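PDB 3IV0: SusD homolog from Bacteroides thetaiotaomicron VPI-5482, which probably binds glycans at the outer membrane for uptake, as other members of the SusD family do, although its own ligand is not known. Local coordinates for residues 211-219 / 428-437. Residues are numbered along the deposited sequence; the frame is centred on the assembly and turned at random.
Sequences HINLWLVQF and HYYYDLVRTG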
loop_
_atom_site.group_PDB
_atom_site.type_symbol
_atom_site.label_atom_id
_atom_site.label_comp_id
_atom_site.label_asym_id
_atom_site.label_seq_id
_atom_site.Cartn_x
_atom_site.Cartn_y
_atom_site.Cartn_z
ATOM N N HIS A 211 8.944 4.105 3.341
ATOM C CA HIS A 211 8.590 2.700 3.431
ATOM C C HIS A 211 9.781 1.798 3.149
ATOM O O HIS A 211 10.008 0.820 3.857
ATOM C CB HIS A 211 7.480 2.402 2.439
ATOM C CG HIS A 211 6.136 2.532 3.020
ATOM N ND1 HIS A 211 5.446 3.727 3.130
ATOM C CD2 HIS A 211 5.351 1.575 3.547
ATOM C CE1 HIS A 211 4.279 3.481 3.716
ATOM N NE2 HIS A 211 4.204 2.188 3.969
ATOM N N ILE A 212 10.580 2.126 2.148
ATOM C CA ILE A 212 11.720 1.282 1.795
ATOM C C ILE A 212 12.724 1.268 2.945
ATOM O O ILE A 212 13.197 0.192 3.358
ATOM C CB ILE A 212 12.367 1.736 0.478
ATOM C CG1 ILE A 212 11.468 1.474 -0.715
ATOM C CG2 ILE A 212 13.722 1.023 0.271
ATOM C CD1 ILE A 212 11.943 2.164 -1.990
ATOM N N ASN A 213 13.035 2.430 3.504
ATOM C CA ASN A 213 13.921 2.488 4.672
ATOM C C ASN A 213 13.396 1.629 5.816
ATOM O O ASN A 213 14.159 0.944 6.487
ATOM C CB ASN A 213 14.076 3.918 5.135
ATOM C CG ASN A 213 15.193 4.643 4.409
ATOM O OD1 ASN A 213 16.380 4.344 4.609
ATOM N ND2 ASN A 213 14.828 5.589 3.550
ATOM N N LEU A 214 12.096 1.667 6.083
ATOM C CA LEU A 214 11.540 0.927 7.214
ATOM C C LEU A 214 11.533 -0.580 6.978
ATOM O O LEU A 214 11.661 -1.368 7.929
ATOM C CB LEU A 214 10.165 1.474 7.585
ATOM C CG LEU A 214 10.244 2.904 8.165
ATOM C CD1 LEU A 214 8.859 3.519 8.207
ATOM C CD2 LEU A 214 10.847 2.873 9.580
ATOM N N TRP A 215 11.484 -1.020 5.727
ATOM C CA TRP A 215 11.662 -2.423 5.401
ATOM C C TRP A 215 13.128 -2.798 5.608
ATOM O O TRP A 215 13.433 -3.891 6.100
ATOM C CB TRP A 215 11.140 -2.791 3.980
ATOM C CG TRP A 215 9.715 -3.076 4.026
ATOM C CD1 TRP A 215 8.710 -2.183 4.215
ATOM C CD2 TRP A 215 9.105 -4.363 3.937
ATOM N NE1 TRP A 215 7.501 -2.837 4.285
ATOM C CE2 TRP A 215 7.720 -4.183 4.096
ATOM C CE3 TRP A 215 9.593 -5.655 3.726
ATOM C CZ2 TRP A 215 6.828 -5.265 4.084
ATOM C CZ3 TRP A 215 8.717 -6.712 3.694
ATOM C CH2 TRP A 215 7.359 -6.517 3.874
ATOM N N LEU A 216 14.043 -1.915 5.262
ATOM C CA LEU A 216 15.489 -2.167 5.493
ATOM C C LEU A 216 15.812 -2.238 6.988
ATOM O O LEU A 216 16.708 -2.976 7.402
ATOM C CB LEU A 216 16.337 -1.101 4.782
ATOM C CG LEU A 216 16.423 -1.352 3.264
ATOM C CD1 LEU A 216 16.892 -0.110 2.520
ATOM C CD2 LEU A 216 17.377 -2.499 2.951
ATOM N N VAL A 217 15.075 -1.534 7.819
ATOM C CA VAL A 217 15.245 -1.644 9.274
ATOM C C VAL A 217 15.077 -3.089 9.716
ATOM O O VAL A 217 15.831 -3.573 10.557
ATOM C CB VAL A 217 14.216 -0.740 10.026
ATOM C CG1 VAL A 217 14.069 -1.188 11.511
ATOM C CG2 VAL A 217 14.648 0.709 9.928
ATOM N N GLN A 218 14.100 -3.803 9.159
ATOM C CA GLN A 218 13.803 -5.165 9.542
ATOM C C GLN A 218 14.791 -6.156 8.941
ATOM O O GLN A 218 15.214 -7.109 9.603
ATOM C CB GLN A 218 12.403 -5.548 9.056
ATOM C CG GLN A 218 11.996 -6.985 9.365
ATOM C CD GLN A 218 12.012 -7.329 10.847
ATOM O OE1 GLN A 218 11.647 -6.514 11.725
ATOM N NE2 GLN A 218 12.405 -8.557 11.126
ATOM N N PHE A 219 15.134 -5.984 7.672
ATOM C CA PHE A 219 15.864 -7.001 6.928
ATOM C C PHE A 219 17.344 -6.728 6.766
ATOM O O PHE A 219 18.076 -7.587 6.290
ATOM C CB PHE A 219 15.147 -7.289 5.604
ATOM C CG PHE A 219 13.820 -7.932 5.811
ATOM C CD1 PHE A 219 13.747 -9.261 6.127
ATOM C CD2 PHE A 219 12.650 -7.205 5.749
ATOM C CE1 PHE A 219 12.528 -9.865 6.347
ATOM C CE2 PHE A 219 11.433 -7.808 5.973
ATOM C CZ PHE A 219 11.384 -9.141 6.269
ATOM N N HIS A 428 -2.026 -1.719 4.473
ATOM C CA HIS A 428 -0.830 -1.591 5.276
ATOM C C HIS A 428 -0.701 -2.598 6.407
ATOM O O HIS A 428 0.397 -2.831 6.852
ATOM C CB HIS A 428 -0.717 -0.182 5.848
ATOM C CG HIS A 428 -0.472 0.858 4.815
ATOM N ND1 HIS A 428 0.775 1.026 4.245
ATOM C CD2 HIS A 428 -1.313 1.714 4.196
ATOM C CE1 HIS A 428 0.683 1.991 3.336
ATOM N NE2 HIS A 428 -0.558 2.429 3.295
ATOM N N TYR A 429 -1.796 -3.130 6.918
ATOM C CA TYR A 429 -1.797 -3.944 8.109
ATOM C C TYR A 429 -0.744 -5.030 8.104
ATOM O O TYR A 429 0.129 -5.087 8.986
ATOM C CB TYR A 429 -3.188 -4.542 8.289
ATOM C CG TYR A 429 -3.247 -5.641 9.325
ATOM C CD1 TYR A 429 -3.201 -5.351 10.689
ATOM C CD2 TYR A 429 -3.391 -6.958 8.927
ATOM C CE1 TYR A 429 -3.261 -6.414 11.638
ATOM C CE2 TYR A 429 -3.431 -8.007 9.845
ATOM C CZ TYR A 429 -3.413 -7.725 11.178
ATOM O OH TYR A 429 -3.466 -8.830 12.042
ATOM N N TYR A 430 -0.820 -5.921 7.118
ATOM C CA TYR A 430 0.061 -7.061 7.135
ATOM C C TYR A 430 1.511 -6.639 6.966
ATOM O O TYR A 430 2.413 -7.167 7.605
ATOM C CB TYR A 430 -0.339 -8.086 6.065
ATOM C CG TYR A 430 0.628 -9.215 5.989
ATOM C CD1 TYR A 430 0.628 -10.236 6.924
ATOM C CD2 TYR A 430 1.574 -9.252 5.008
ATOM C CE1 TYR A 430 1.538 -11.275 6.839
ATOM C CE2 TYR A 430 2.474 -10.262 4.908
ATOM C CZ TYR A 430 2.473 -11.285 5.834
ATOM O OH TYR A 430 3.365 -12.332 5.772
ATOM N N TYR A 431 1.715 -5.695 6.059
ATOM C CA TYR A 431 3.052 -5.265 5.728
ATOM C C TYR A 431 3.696 -4.528 6.910
ATOM O O TYR A 431 4.889 -4.723 7.183
ATOM C CB TYR A 431 2.966 -4.404 4.478
ATOM C CG TYR A 431 2.610 -5.184 3.239
ATOM C CD1 TYR A 431 3.372 -6.273 2.833
ATOM C CD2 TYR A 431 1.568 -4.791 2.426
ATOM C CE1 TYR A 431 3.060 -6.983 1.677
ATOM C CE2 TYR A 431 1.260 -5.482 1.246
ATOM C CZ TYR A 431 2.042 -6.536 0.869
ATOM O OH TYR A 431 1.810 -7.209 -0.336
ATOM N N ASP A 432 2.905 -3.766 7.662
ATOM C CA ASP A 432 3.410 -3.139 8.899
ATOM C C ASP A 432 3.817 -4.214 9.900
ATOM O O ASP A 432 4.829 -4.087 10.587
ATOM C CB ASP A 432 2.342 -2.240 9.501
ATOM C CG ASP A 432 2.232 -0.895 8.812
ATOM O OD1 ASP A 432 3.093 -0.530 7.979
ATOM O OD2 ASP A 432 1.340 -0.128 9.246
ATOM N N LEU A 433 3.006 -5.262 10.013
ATOM C CA LEU A 433 3.380 -6.329 10.909
ATOM C C LEU A 433 4.679 -6.972 10.515
ATOM O O LEU A 433 5.494 -7.348 11.388
ATOM C CB LEU A 433 2.279 -7.383 10.980
ATOM C CG LEU A 433 0.982 -7.002 11.676
ATOM C CD1 LEU A 433 0.002 -8.159 11.508
ATOM C CD2 LEU A 433 1.202 -6.748 13.155
ATOM N N VAL A 434 4.899 -7.194 9.221
ATOM C CA VAL A 434 6.134 -7.838 8.807
ATOM C C VAL A 434 7.362 -6.952 9.076
ATOM O O VAL A 434 8.349 -7.418 9.648
ATOM C CB VAL A 434 6.075 -8.250 7.316
ATOM C CG1 VAL A 434 7.443 -8.687 6.779
ATOM C CG2 VAL A 434 5.013 -9.356 7.105
ATOM N N ARG A 435 7.300 -5.680 8.668
ATOM C CA ARG A 435 8.484 -4.839 8.744
ATOM C C ARG A 435 8.819 -4.465 10.184
ATOM O O ARG A 435 9.915 -4.027 10.442
ATOM C CB ARG A 435 8.332 -3.560 7.892
ATOM C CG ARG A 435 7.244 -2.644 8.417
ATOM C CD ARG A 435 7.084 -1.375 7.591
ATOM N NE ARG A 435 6.110 -0.479 8.193
ATOM C CZ ARG A 435 6.338 0.266 9.270
ATOM N NH1 ARG A 435 7.496 0.233 9.877
ATOM N NH2 ARG A 435 5.391 1.050 9.727
ATOM N N THR A 436 7.870 -4.600 11.097
ATOM C CA THR A 436 8.130 -4.319 12.520
ATOM C C THR A 436 8.439 -5.608 13.275
ATOM O O THR A 436 8.756 -5.548 14.479
ATOM C CB THR A 436 6.911 -3.635 13.190
ATOM O OG1 THR A 436 5.781 -4.521 13.096
ATOM C CG2 THR A 436 6.631 -2.262 12.583
ATOM N N GLY A 437 8.322 -6.776 12.655
ATOM C CA GLY A 437 8.484 -8.038 13.382
ATOM C C GLY A 437 7.278 -8.376 14.260
ATOM O O GLY A 437 7.262 -9.390 14.972
HETATM O O HOH W 1 10.128 -1.231 10.216
#
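His428 meets His211 rim to rim, CE1 lying 3.6 Å from His211 NE2, while its own NE2 bonds to Val364 O, at one end of a buried helix-helix packing in the alpha-helical SusD fold. Here segment 211-219 of helix 202-219 and helix 429-436, far apart in sequence, run with their axes at 44°. Next along the chain, Tyr431 brings CD1 to Trp215 CZ2, while its hydroxyl bonds to Ser47. Asp432 serves the contact indirectly: its OD1, met from above the carboxylate plane, takes both NE and NH2 of Arg435, and OD2 pairs with Arg419. Val434 presses CG1 against Trp215 CH2 (3.6 Å) and also reaches the edge of the Phe219 ring. Arg435 buries more surface here than any other residue. Its CB sits over the indole face, 3.8 Å from the five-ring centroid in a CH-pi contact; chi1 of 65°, with CG between backbone N and carbonyl carbon, then carries CD to Trp215 NE1. Replacing Trp215 by an alanine is likely to open a gap between the helices and leave the Arg435 methylenes without their aromatic platform. The guanidinium continues past Leu214 to Glu376, its NH1 also donating to a water that gives hydrogen bonds of 2.8 Å to both Leu214 O and Arg435 O.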